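Local coordinates for hemolysin-related protein (Vibrio cholerae serotype O1, PDB 5V6F), which binds mannose-containing glycans through this second beta-prism lectin domain of the biofilm protein RbmC, probably helping the bacterium attach to host surfaces, at residues Ser15-Thr20 and Val40-Gly45; Ala21-Tyr26 and Gly116-Gln121; Ser72-Tyr75 and Gly79-Ile82; Ile85-Thr88 and Ser94-Leu97. One frame throughout, in Å; residues are numbered along the deposited sequence.

Interaction 1. Residues Ser15-Thr20 and Val40-Gly45; sequences SQRVVT and VNNLVG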
loop_
_atom_site.group_PDB
_atom_site.type_symbol
_atom_site.label_atom_id
_atom_site.label_comp_id
_atom_site.label_asym_id
_atom_site.label_seq_id
_atom_site.Cartn_x
_atom_site.Cartn_y
_atom_site.Cartn_z
ATOM N N SER A 15 -11.662 -1.864 -3.761
ATOM C CA SER A 15 -11.460 -3.242 -4.170
ATOM C C SER A 15 -10.990 -4.053 -2.969
ATOM O O SER A 15 -10.461 -3.511 -1.995
ATOM C CB SER A 15 -10.438 -3.355 -5.309
ATOM O OG SER A 15 -10.918 -2.744 -6.498
ATOM N N GLN A 16 -11.196 -5.365 -3.044
ATOM C CA GLN A 16 -10.875 -6.262 -1.941
ATOM C C GLN A 16 -10.021 -7.399 -2.482
ATOM O O GLN A 16 -10.418 -8.079 -3.432
ATOM C CB GLN A 16 -12.158 -6.773 -1.267
ATOM C CG GLN A 16 -13.093 -5.606 -0.892
ATOM C CD GLN A 16 -14.193 -5.962 0.096
ATOM O OE1 GLN A 16 -14.433 -5.228 1.066
ATOM N NE2 GLN A 16 -14.880 -7.066 -0.153
ATOM N N ARG A 17 -8.837 -7.584 -1.901
ATOM C CA ARG A 17 -7.879 -8.575 -2.384
ATOM C C ARG A 17 -7.549 -9.545 -1.258
ATOM O O ARG A 17 -6.960 -9.158 -0.242
ATOM C CB ARG A 17 -6.623 -7.897 -2.926
ATOM C CG ARG A 17 -6.857 -7.153 -4.248
ATOM C CD ARG A 17 -7.277 -8.115 -5.367
ATOM N NE ARG A 17 -7.580 -7.441 -6.631
ATOM C CZ ARG A 17 -8.797 -7.089 -7.034
ATOM N NH1 ARG A 17 -9.863 -7.323 -6.281
ATOM N NH2 ARG A 17 -8.950 -6.487 -8.206
ATOM N N VAL A 18 -7.933 -10.799 -1.447
ATOM C CA VAL A 18 -7.737 -11.836 -0.446
ATOM C C VAL A 18 -6.288 -12.290 -0.473
ATOM O O VAL A 18 -5.699 -12.498 -1.543
ATOM C CB VAL A 18 -8.706 -13.007 -0.697
ATOM C CG1 VAL A 18 -8.402 -14.180 0.217
ATOM C CG2 VAL A 18 -10.145 -12.547 -0.511
ATOM N N VAL A 19 -5.705 -12.436 0.712
ATOM C CA VAL A 19 -4.337 -12.920 0.842
ATOM C C VAL A 19 -4.335 -14.436 0.703
ATOM O O VAL A 19 -5.089 -15.140 1.390
ATOM C CB VAL A 19 -3.732 -12.483 2.184
ATOM C CG1 VAL A 19 -2.299 -12.949 2.284
ATOM C CG2 VAL A 19 -3.819 -10.970 2.339
ATOM N N THR A 20 -3.480 -14.946 -0.176
ATOM C CA THR A 20 -3.393 -16.381 -0.396
ATOM C C THR A 20 -2.544 -17.035 0.689
ATOM O O THR A 20 -1.946 -16.372 1.540
ATOM C CB THR A 20 -2.788 -16.688 -1.762
ATOM O OG1 THR A 20 -1.390 -16.358 -1.740
ATOM C CG2 THR A 20 -3.498 -15.907 -2.866
ATOM N N VAL A 40 0.759 -11.499 -8.295
ATOM C CA VAL A 40 1.350 -10.716 -9.374
ATOM C C VAL A 40 0.325 -10.285 -10.409
ATOM O O VAL A 40 0.611 -9.386 -11.209
ATOM C CB VAL A 40 2.483 -11.496 -10.071
ATOM C CG1 VAL A 40 3.636 -11.724 -9.108
ATOM C CG2 VAL A 40 1.976 -12.813 -10.629
ATOM N N ASN A 41 -0.867 -10.885 -10.400
ATOM C CA ASN A 41 -1.877 -10.628 -11.418
ATOM C C ASN A 41 -3.010 -9.719 -10.964
ATOM O O ASN A 41 -3.696 -9.153 -11.821
ATOM C CB ASN A 41 -2.499 -11.947 -11.895
ATOM C CG ASN A 41 -1.555 -12.769 -12.735
ATOM O OD1 ASN A 41 -0.612 -12.245 -13.326
ATOM N ND2 ASN A 41 -1.810 -14.069 -12.801
ATOM N N ASN A 42 -3.248 -9.571 -9.659
ATOM C CA ASN A 42 -4.474 -8.929 -9.196
ATOM C C ASN A 42 -4.241 -7.552 -8.575
ATOM O O ASN A 42 -5.081 -7.082 -7.799
ATOM C CB ASN A 42 -5.223 -9.842 -8.219
ATOM C CG ASN A 42 -4.545 -9.972 -6.863
ATOM O OD1 ASN A 42 -3.557 -9.302 -6.564
ATOM N ND2 ASN A 42 -5.101 -10.838 -6.022
ATOM N N LEU A 43 -3.151 -6.874 -8.925
ATOM C CA LEU A 43 -2.905 -5.553 -8.358
ATOM C C LEU A 43 -4.032 -4.588 -8.711
ATOM O O LEU A 43 -4.566 -4.600 -9.825
ATOM C CB LEU A 43 -1.565 -4.998 -8.840
ATOM C CG LEU A 43 -0.330 -5.587 -8.145
ATOM C CD1 LEU A 43 0.132 -6.857 -8.840
ATOM C CD2 LEU A 43 0.798 -4.568 -8.082
ATOM N N VAL A 44 -4.377 -3.744 -7.741
ATOM C CA VAL A 44 -5.446 -2.756 -7.842
ATOM C C VAL A 44 -4.788 -1.383 -7.865
ATOM O O VAL A 44 -4.026 -1.044 -6.953
ATOM C CB VAL A 44 -6.424 -2.869 -6.658
ATOM C CG1 VAL A 44 -7.455 -1.745 -6.687
ATOM C CG2 VAL A 44 -7.103 -4.229 -6.644
ATOM N N GLY A 45 -5.077 -0.599 -8.888
ATOM C CA GLY A 45 -4.511 0.732 -8.989
ATOM C C GLY A 45 -4.462 1.177 -10.439
ATOM O O GLY A 45 -5.260 0.733 -11.260
HETATM O O HOH W 1 -6.937 -5.934 -10.317
#
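Arg-17, Val-44 and Asn-42 carry this contact, with Ser-15 at one end. The guanidinium of Arg-17 meets the Asn-42 backbone at its edge and the Val-44 side chain over one face. Its NE donates to the carbonyl O of Asn-42 at 2.8 Å. The bond is fairly straight, 158° at the hydrogen. It runs in the plane of the guanidinium and also in the carbonyl plane. CG2 of Val-44 is the methyl over the face, 3.2 Å from NE of Arg-17, off-centre toward the rim.

The Arg-17 chain is bent at chi2 (-63°), which folds the guanidinium back along its own strand. NH1 of Arg-17 can then donate to O of Gln-16 at 3.0 Å, approaching from above that carbonyl plane. NH2 of Arg-17 reaches a water at 3.0 Å, and the water donates to O of Leu-43. All three guanidinium nitrogens thus have a partner, which fixes the rotation of the group. The Asn-42 amide and the arginine chain pass alongside each other, pointing opposite ways, with ND2 of Asn-42 3.5 Å from CD of Arg-17. OD1 of Asn-42 instead accepts from the backbone N of Thr-38 and Thr-39. Nearer the start of the strand, CG1 of Val-44 packs on OG of Ser-15 at 3.6 Å.

Strands 13-18 and 44-45 are outermost strands of two different four-stranded sheets. The contact therefore bridges the outermost strands of two sheets, an arrangement that belongs to the beta-prism lectin fold, where three such sheets form the sides of the prism.

Interaction 2. Residues Ala21-Tyr26 and Gly116-Gln121; sequences ADNLMY and GKRIKQ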
loop_
_atom_site.group_PDB
_atom_site.type_symbol
_atom_site.label_atom_id
_atom_site.label_comp_id
_atom_site.label_asym_id
_atom_site.label_seq_id
_atom_site.Cartn_x
_atom_site.Cartn_y
_atom_site.Cartn_z
ATOM N N ALA A 21 -2.459 -18.365 0.632
ATOM C CA ALA A 21 -1.598 -19.097 1.553
ATOM C C ALA A 21 -0.145 -18.649 1.467
ATOM O O ALA A 21 0.627 -18.907 2.398
ATOM C CB ALA A 21 -1.693 -20.600 1.277
ATOM N N ASP A 22 0.253 -17.993 0.374
ATOM C CA ASP A 22 1.622 -17.510 0.249
ATOM C C ASP A 22 1.882 -16.238 1.051
ATOM O O ASP A 22 3.047 -15.862 1.216
ATOM C CB ASP A 22 1.964 -17.269 -1.224
ATOM C CG ASP A 22 2.038 -18.560 -2.024
ATOM O OD1 ASP A 22 2.466 -19.589 -1.463
ATOM O OD2 ASP A 22 1.663 -18.542 -3.213
ATOM N N ASN A 23 0.840 -15.569 1.551
ATOM C CA ASN A 23 0.998 -14.451 2.489
ATOM C C ASN A 23 1.826 -13.314 1.888
ATOM O O ASN A 23 2.734 -12.780 2.531
ATOM C CB ASN A 23 1.635 -14.926 3.799
ATOM C CG ASN A 23 0.705 -15.771 4.637
ATOM O OD1 ASN A 23 -0.464 -15.440 4.818
ATOM N ND2 ASN A 23 1.228 -16.868 5.171
ATOM N N LEU A 24 1.500 -12.925 0.656
ATOM C CA LEU A 24 2.276 -11.924 -0.071
ATOM C C LEU A 24 1.434 -10.698 -0.399
ATOM O O LEU A 24 0.253 -10.810 -0.744
ATOM C CB LEU A 24 2.843 -12.501 -1.369
ATOM C CG LEU A 24 3.831 -13.658 -1.217
ATOM C CD1 LEU A 24 4.208 -14.218 -2.583
ATOM C CD2 LEU A 24 5.072 -13.225 -0.459
ATOM N N MET A 25 2.069 -9.529 -0.301
ATOM C CA MET A 25 1.514 -8.261 -0.755
ATOM C C MET A 25 2.416 -7.724 -1.858
ATOM O O MET A 25 3.624 -7.559 -1.648
ATOM C CB MET A 25 1.421 -7.266 0.404
ATOM C CG MET A 25 0.854 -5.915 0.048
ATOM S SD MET A 25 0.956 -4.833 1.483
ATOM C CE MET A 25 0.165 -3.356 0.852
ATOM N N TYR A 26 1.837 -7.473 -3.031
ATOM C CA TYR A 26 2.567 -6.963 -4.184
ATOM C C TYR A 26 2.219 -5.498 -4.410
ATOM O O TYR A 26 1.064 -5.091 -4.243
ATOM C CB TYR A 26 2.242 -7.769 -5.447
ATOM C CG TYR A 26 2.939 -9.106 -5.538
ATOM C CD1 TYR A 26 2.359 -10.254 -5.012
ATOM C CD2 TYR A 26 4.174 -9.226 -6.167
ATOM C CE1 TYR A 26 2.996 -11.484 -5.101
ATOM C CE2 TYR A 26 4.817 -10.450 -6.255
ATOM C CZ TYR A 26 4.225 -11.573 -5.721
ATOM O OH TYR A 26 4.857 -12.796 -5.814
ATOM N N GLY A 116 -0.089 -12.553 16.525
ATOM C CA GLY A 116 -1.079 -13.599 16.389
ATOM C C GLY A 116 -2.248 -13.278 15.485
ATOM O O GLY A 116 -3.196 -14.068 15.430
ATOM N N LYS A 117 -2.220 -12.151 14.779
ATOM C CA LYS A 117 -3.274 -11.782 13.841
ATOM C C LYS A 117 -2.752 -11.960 12.423
ATOM O O LYS A 117 -1.795 -11.289 12.025
ATOM C CB LYS A 117 -3.725 -10.337 14.056
ATOM C CG LYS A 117 -4.420 -10.086 15.378
ATOM C CD LYS A 117 -5.862 -10.556 15.336
ATOM C CE LYS A 117 -6.514 -10.482 16.706
ATOM N NZ LYS A 117 -7.842 -11.156 16.720
ATOM N N ARG A 118 -3.373 -12.857 11.665
ATOM C CA ARG A 118 -3.040 -13.012 10.255
ATOM C C ARG A 118 -3.863 -12.045 9.415
ATOM O O ARG A 118 -5.092 -11.989 9.532
ATOM C CB ARG A 118 -3.269 -14.443 9.766
ATOM C CG ARG A 118 -3.069 -14.564 8.255
ATOM C CD ARG A 118 -2.988 -15.991 7.732
ATOM N NE ARG A 118 -2.724 -15.994 6.293
ATOM C CZ ARG A 118 -3.646 -15.828 5.343
ATOM N NH1 ARG A 118 -4.922 -15.657 5.655
ATOM N NH2 ARG A 118 -3.290 -15.826 4.064
ATOM N N ILE A 119 -3.180 -11.296 8.555
ATOM C CA ILE A 119 -3.846 -10.444 7.578
ATOM C C ILE A 119 -4.472 -11.353 6.526
ATOM O O ILE A 119 -3.759 -12.046 5.793
ATOM C CB ILE A 119 -2.865 -9.453 6.944
ATOM C CG1 ILE A 119 -2.204 -8.578 8.014
ATOM C CG2 ILE A 119 -3.583 -8.584 5.922
ATOM C CD1 ILE A 119 -0.971 -7.840 7.518
ATOM N N LYS A 120 -5.803 -11.364 6.443
ATOM C CA LYS A 120 -6.487 -12.240 5.502
ATOM C C LYS A 120 -6.925 -11.528 4.233
ATOM O O LYS A 120 -7.185 -12.193 3.225
ATOM C CB LYS A 120 -7.709 -12.891 6.166
ATOM C CG LYS A 120 -8.912 -11.976 6.360
ATOM C CD LYS A 120 -9.998 -12.675 7.165
ATOM C CE LYS A 120 -11.271 -11.841 7.250
ATOM N NZ LYS A 120 -12.229 -12.388 8.255
ATOM N N GLN A 121 -6.982 -10.200 4.249
ATOM C CA GLN A 121 -7.491 -9.445 3.118
ATOM C C GLN A 121 -6.924 -8.037 3.190
ATOM O O GLN A 121 -6.687 -7.504 4.277
ATOM C CB GLN A 121 -9.027 -9.436 3.124
ATOM C CG GLN A 121 -9.694 -8.617 2.030
ATOM C CD GLN A 121 -11.202 -8.774 2.041
ATOM O OE1 GLN A 121 -11.727 -9.864 1.803
ATOM N NE2 GLN A 121 -11.909 -7.688 2.326
HETATM O O HOH W 2 -1.140 -12.846 5.694
#
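Asn-23 and Arg-118 make the close part of this contact, and it centres on a single oxygen. OD1 of Asn-23 accepts from NE of Arg-118 at 2.8 Å and from NH2 of the same residue at 3.0 Å. The arginine comes side-on and uses both nitrogens on one atom. Neither bond is straight: the angles at hydrogen are 142° and 132°. NE lies in the plane of the Asn-23 carbonyl, on a lone pair, while NH2 is tilted out of that plane. The amide and guanidinium planes are well tilted against each other.

A water adds a third donor to the same oxygen. It lies 2.8 Å from OD1 of Asn-23 and also donates to O of Ile-119, at 2.7 Å. The asparagine oxygen is therefore held by three bonds and tied to the backbone of the other segment. Arg-118 gets there with CG anti to its N (chi1 174°) and a chain extended as far as NE. Its NH2 also makes a weak hydrogen bond to O of Val-19.

The rest is loose. Ala-21 points away, and its N is 4.3 Å from NH2 of Arg-118. Both residues are exposed, and little surface is buried between the segments. Ile-119 is buried, but against Phe-136 and Tyr-138 rather than against 21-26.

The arrangement is a surface link between loops. It ties the approach to strand 24-29 to the loop before strand 121-126. These strands belong to different sheets of the beta-prism, and the link lies on the opposite side of the domain from the hairpin of Tyr-75, which meets the glycan.

Interaction 3. Residues Ser72-Tyr75 and Gly79-Ile82; sequences SGLY and GYHI. With BMA (beta-D-mannopyranose), chain B; MAN (alpha-D-mannopyranose), chain C.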
loop_
_atom_site.group_PDB
_atom_site.type_symbol
_atom_site.label_atom_id
_atom_site.label_comp_id
_atom_site.label_asym_id
_atom_site.label_seq_id
_atom_site.Cartn_x
_atom_site.Cartn_y
_atom_site.Cartn_z
ATOM N N SER A 72 0.966 9.784 3.259
ATOM C CA SER A 72 -0.016 10.197 2.268
ATOM C C SER A 72 0.033 11.711 2.152
ATOM O O SER A 72 0.488 12.402 3.065
ATOM C CB SER A 72 -1.432 9.747 2.654
ATOM O OG SER A 72 -1.480 8.364 2.952
ATOM N N GLY A 73 -0.434 12.233 1.025
ATOM C CA GLY A 73 -0.488 13.677 0.886
ATOM C C GLY A 73 -0.968 14.103 -0.482
ATOM O O GLY A 73 -1.458 13.299 -1.278
ATOM N N LEU A 74 -0.820 15.402 -0.729
ATOM C CA LEU A 74 -1.203 16.025 -1.990
ATOM C C LEU A 74 -0.062 15.840 -2.979
ATOM O O LEU A 74 0.914 16.595 -2.977
ATOM C CB LEU A 74 -1.527 17.501 -1.784
ATOM C CG LEU A 74 -1.933 18.282 -3.034
ATOM C CD1 LEU A 74 -3.163 17.678 -3.691
ATOM C CD2 LEU A 74 -2.191 19.736 -2.680
ATOM N N TYR A 75 -0.189 14.816 -3.817
ATOM C CA TYR A 75 0.818 14.496 -4.815
ATOM C C TYR A 75 1.023 15.666 -5.769
ATOM O O TYR A 75 0.067 16.331 -6.177
ATOM C CB TYR A 75 0.376 13.245 -5.572
ATOM C CG TYR A 75 1.390 12.637 -6.507
ATOM C CD1 TYR A 75 2.669 12.308 -6.072
ATOM C CD2 TYR A 75 1.055 12.357 -7.824
ATOM C CE1 TYR A 75 3.591 11.736 -6.931
ATOM C CE2 TYR A 75 1.970 11.781 -8.688
ATOM C CZ TYR A 75 3.235 11.470 -8.236
ATOM O OH TYR A 75 4.159 10.899 -9.082
ATOM N N GLY A 79 -3.907 15.410 -6.691
ATOM C CA GLY A 79 -4.726 14.530 -5.889
ATOM C C GLY A 79 -4.055 14.081 -4.604
ATOM O O GLY A 79 -2.832 14.095 -4.459
ATOM N N TYR A 80 -4.897 13.667 -3.658
ATOM C CA TYR A 80 -4.454 13.080 -2.402
ATOM C C TYR A 80 -4.359 11.566 -2.560
ATOM O O TYR A 80 -5.353 10.907 -2.886
ATOM C CB TYR A 80 -5.415 13.445 -1.269
ATOM C CG TYR A 80 -5.198 14.840 -0.728
ATOM C CD1 TYR A 80 -4.289 15.075 0.294
ATOM C CD2 TYR A 80 -5.889 15.923 -1.253
ATOM C CE1 TYR A 80 -4.082 16.350 0.788
ATOM C CE2 TYR A 80 -5.689 17.202 -0.765
ATOM C CZ TYR A 80 -4.784 17.408 0.253
ATOM O OH TYR A 80 -4.573 18.676 0.743
ATOM N N HIS A 81 -3.170 11.016 -2.322
ATOM C CA HIS A 81 -2.950 9.582 -2.447
ATOM C C HIS A 81 -1.930 9.140 -1.410
ATOM O O HIS A 81 -1.319 9.955 -0.719
ATOM C CB HIS A 81 -2.434 9.185 -3.837
ATOM C CG HIS A 81 -2.997 9.994 -4.962
ATOM N ND1 HIS A 81 -4.130 9.624 -5.653
ATOM C CD2 HIS A 81 -2.562 11.138 -5.539
ATOM C CE1 HIS A 81 -4.378 10.514 -6.596
ATOM N NE2 HIS A 81 -3.440 11.442 -6.551
ATOM N N ILE A 82 -1.744 7.826 -1.323
ATOM C CA ILE A 82 -0.611 7.265 -0.600
ATOM C C ILE A 82 0.618 7.403 -1.482
ATOM O O ILE A 82 0.615 6.978 -2.645
ATOM C CB ILE A 82 -0.874 5.798 -0.223
ATOM C CG1 ILE A 82 -2.009 5.720 0.807
ATOM C CG2 ILE A 82 0.413 5.134 0.299
ATOM C CD1 ILE A 82 -2.375 4.306 1.258
HETATM C C1 BMA B . 6.571 13.096 -13.839
HETATM C C2 BMA B . 5.314 12.823 -14.656
HETATM C C3 BMA B . 4.205 12.280 -13.721
HETATM C C4 BMA B . 4.707 11.169 -12.790
HETATM C C5 BMA B . 6.038 11.566 -12.125
HETATM C C6 BMA B . 6.670 10.440 -11.357
HETATM O O1 BMA B . 7.605 13.462 -14.722
HETATM O O2 BMA B . 5.561 11.841 -15.655
HETATM O O3 BMA B . 3.107 11.765 -14.444
HETATM O O4 BMA B . 3.703 10.898 -11.796
HETATM O O5 BMA B . 6.975 11.955 -13.151
HETATM O O6 BMA B . 6.549 9.257 -12.132
HETATM C C1 MAN C . 6.998 8.137 -11.362
HETATM C C2 MAN C . 7.067 6.937 -12.292
HETATM C C3 MAN C . 5.659 6.560 -12.721
HETATM C C4 MAN C . 4.723 6.399 -11.494
HETATM C C5 MAN C . 4.808 7.641 -10.567
HETATM C C6 MAN C . 4.040 7.485 -9.248
HETATM O O2 MAN C . 7.596 5.796 -11.626
HETATM O O3 MAN C . 5.660 5.373 -13.511
HETATM O O4 MAN C . 3.384 6.257 -11.933
HETATM O O5 MAN C . 6.185 7.899 -10.247
HETATM O O6 MAN C . 4.526 6.325 -8.573
#
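Residues 72-75 and 79-82 are the paired ends of a beta hairpin. Gly-73 and His-81 form an antiparallel hydrogen-bonded pair, with N of each 3.0 Å from O of the other. Ser-72 with Ile-82 and Leu-74 with Tyr-80 are the non-hydrogen-bonded pairs on either side. The N-to-C directions of the short strands make 132°, well short of a straight antiparallel pair. Near the turn, N of Tyr-75 donates to O of Gly-79 at 2.8 Å.

Leu-74 and Tyr-80 pack on one face of the sheet. CB of Leu-74 lies over the Tyr-80 ring, 4.0 Å from its centroid, in a CH-pi contact. On the other face, the edge of the His-81 imidazole meets CB of Tyr-75, with CD2 3.6 Å away. The imidazole is fixed by Glu-132 at ND1 and by O of Gly-78 at NE2. With CG anti to N (chi1 -171°), the Tyr-75 ring extends away from the hairpin to the sugar. Its OH hydrogen-bonds to O4 of beta-D-mannopyranose at 2.8 Å, at the ring edge. OH also lies 3.4 Å from C6 of an alpha-D-mannopyranose.

The hairpin bonds and the anchored histidine thus set the base of a tyrosine whose hydroxyl contacts the bound glycan.

Interaction 4. Residues Ile85-Thr88 and Ser94-Leu97; sequences IKFT and SVLL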
loop_
_atom_site.group_PDB
_atom_site.type_symbol
_atom_site.label_atom_id
_atom_site.label_comp_id
_atom_site.label_asym_id
_atom_site.label_seq_id
_atom_site.Cartn_x
_atom_site.Cartn_y
_atom_site.Cartn_z
ATOM N N ILE A 85 5.137 3.867 1.600
ATOM C CA ILE A 85 4.898 2.923 2.686
ATOM C C ILE A 85 6.235 2.352 3.117
ATOM O O ILE A 85 6.976 1.799 2.294
ATOM C CB ILE A 85 3.955 1.772 2.292
ATOM C CG1 ILE A 85 2.657 2.302 1.687
ATOM C CG2 ILE A 85 3.641 0.917 3.524
ATOM C CD1 ILE A 85 1.863 1.240 0.970
ATOM N N LYS A 86 6.531 2.466 4.406
ATOM C CA LYS A 86 7.677 1.802 5.006
ATOM C C LYS A 86 7.183 0.555 5.730
ATOM O O LYS A 86 6.368 0.652 6.653
ATOM C CB LYS A 86 8.409 2.734 5.968
ATOM C CG LYS A 86 9.596 2.099 6.661
ATOM C CD LYS A 86 10.243 3.069 7.631
ATOM C CE LYS A 86 11.208 2.360 8.554
ATOM N NZ LYS A 86 11.733 3.279 9.604
ATOM N N PHE A 87 7.664 -0.606 5.298
ATOM C CA PHE A 87 7.324 -1.885 5.908
ATOM C C PHE A 87 8.470 -2.311 6.819
ATOM O O PHE A 87 9.601 -2.476 6.353
ATOM C CB PHE A 87 7.082 -2.955 4.842
ATOM C CG PHE A 87 5.990 -2.621 3.857
ATOM C CD1 PHE A 87 6.270 -1.907 2.705
ATOM C CD2 PHE A 87 4.694 -3.067 4.060
ATOM C CE1 PHE A 87 5.269 -1.623 1.786
ATOM C CE2 PHE A 87 3.688 -2.781 3.146
ATOM C CZ PHE A 87 3.978 -2.065 2.009
ATOM N N THR A 88 8.183 -2.486 8.108
ATOM C CA THR A 88 9.146 -3.022 9.062
ATOM C C THR A 88 8.776 -4.467 9.371
ATOM O O THR A 88 7.623 -4.758 9.711
ATOM C CB THR A 88 9.186 -2.191 10.349
ATOM O OG1 THR A 88 9.589 -0.850 10.045
ATOM C CG2 THR A 88 10.177 -2.775 11.346
ATOM N N SER A 94 13.640 -3.082 7.327
ATOM C CA SER A 94 12.569 -2.286 6.759
ATOM C C SER A 94 12.861 -2.017 5.291
ATOM O O SER A 94 14.014 -2.032 4.851
ATOM C CB SER A 94 12.376 -0.962 7.516
ATOM O OG SER A 94 13.474 -0.094 7.321
ATOM N N VAL A 95 11.793 -1.796 4.538
ATOM C CA VAL A 95 11.872 -1.388 3.142
ATOM C C VAL A 95 10.888 -0.248 2.942
ATOM O O VAL A 95 9.775 -0.274 3.479
ATOM C CB VAL A 95 11.572 -2.563 2.183
ATOM C CG1 VAL A 95 10.320 -3.299 2.609
ATOM C CG2 VAL A 95 11.437 -2.079 0.734
ATOM N N LEU A 96 11.306 0.760 2.183
ATOM C CA LEU A 96 10.483 1.921 1.873
ATOM C C LEU A 96 10.145 1.888 0.392
ATOM O O LEU A 96 11.040 1.971 -0.453
ATOM C CB LEU A 96 11.203 3.223 2.220
ATOM C CG LEU A 96 10.433 4.509 1.895
ATOM C CD1 LEU A 96 9.294 4.696 2.869
ATOM C CD2 LEU A 96 11.352 5.721 1.903
ATOM N N LEU A 97 8.860 1.770 0.080
ATOM C CA LEU A 97 8.394 1.891 -1.292
ATOM C C LEU A 97 7.718 3.242 -1.479
ATOM O O LEU A 97 7.131 3.798 -0.548
ATOM C CB LEU A 97 7.428 0.760 -1.649
ATOM C CG LEU A 97 7.984 -0.653 -1.451
ATOM C CD1 LEU A 97 6.972 -1.688 -1.921
ATOM C CD2 LEU A 97 9.322 -0.838 -2.167
#
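Phe-87 and Val-95 face each other as an antiparallel hydrogen-bonded pair. N of Phe-87 donates to O of Val-95 at 2.8 Å, and N of Val-95 to O of Phe-87 at 2.9 Å. In the next such pair, N of Ile-85 is 2.9 Å from O of Leu-97, and N of Leu-97 is 2.9 Å from O of Ile-85. Between these pairs, CA of Lys-86 makes a CA-H...O contact with O of Val-95.

On one face, CB of Phe-87 meets CG1 of Val-95 at 3.9 Å. CE1 of the Phe-87 ring touches CD1 of Leu-97 at 4.1 Å. CG2 of Ile-85 lies over one face of the same ring. On the other, CD1 of Leu-96 meets CB of Lys-86 at 3.8 Å. The extended lysine chain leans away from the strand direction, bringing CE of Lys-86 within 3.6 Å of OG of Ser-94.

Farther out, Phe-87 packs on Met-25 and Ile-60, and Leu-97 on Leu-27, all of the neighbouring sheet. On the other flank, Lys-86 and Thr-88 bond through the backbone to strand 65-75.

The chemistry is two-sided: an apolar face packs into the prism interior, while Lys-86, Thr-88, Ser-94 and also Leu-96 lie on the more exposed face.

Overall arrangement
Interactions 3 and 4 share strand 80-89 and lie in one sheet, joining strand 80-89 to strands 65-75 and 94-98 by backbone hydrogen bonds. Interactions 1 and 2 instead bridge between sheets, and each relies on an arginine side chain and a water. They touch where N of Val-19 meets O of Lys-120. Interaction 2 is a surface contact, interactions 1 and 4 are partly buried, and interaction 3 is buried. Interactions 2 and 4 also meet, in the interior between two sheets. Of the four, interaction 3 alone touches the glycan; its centre lies about 21 Å from that of interaction 1 and 26 Å from that of interaction 2.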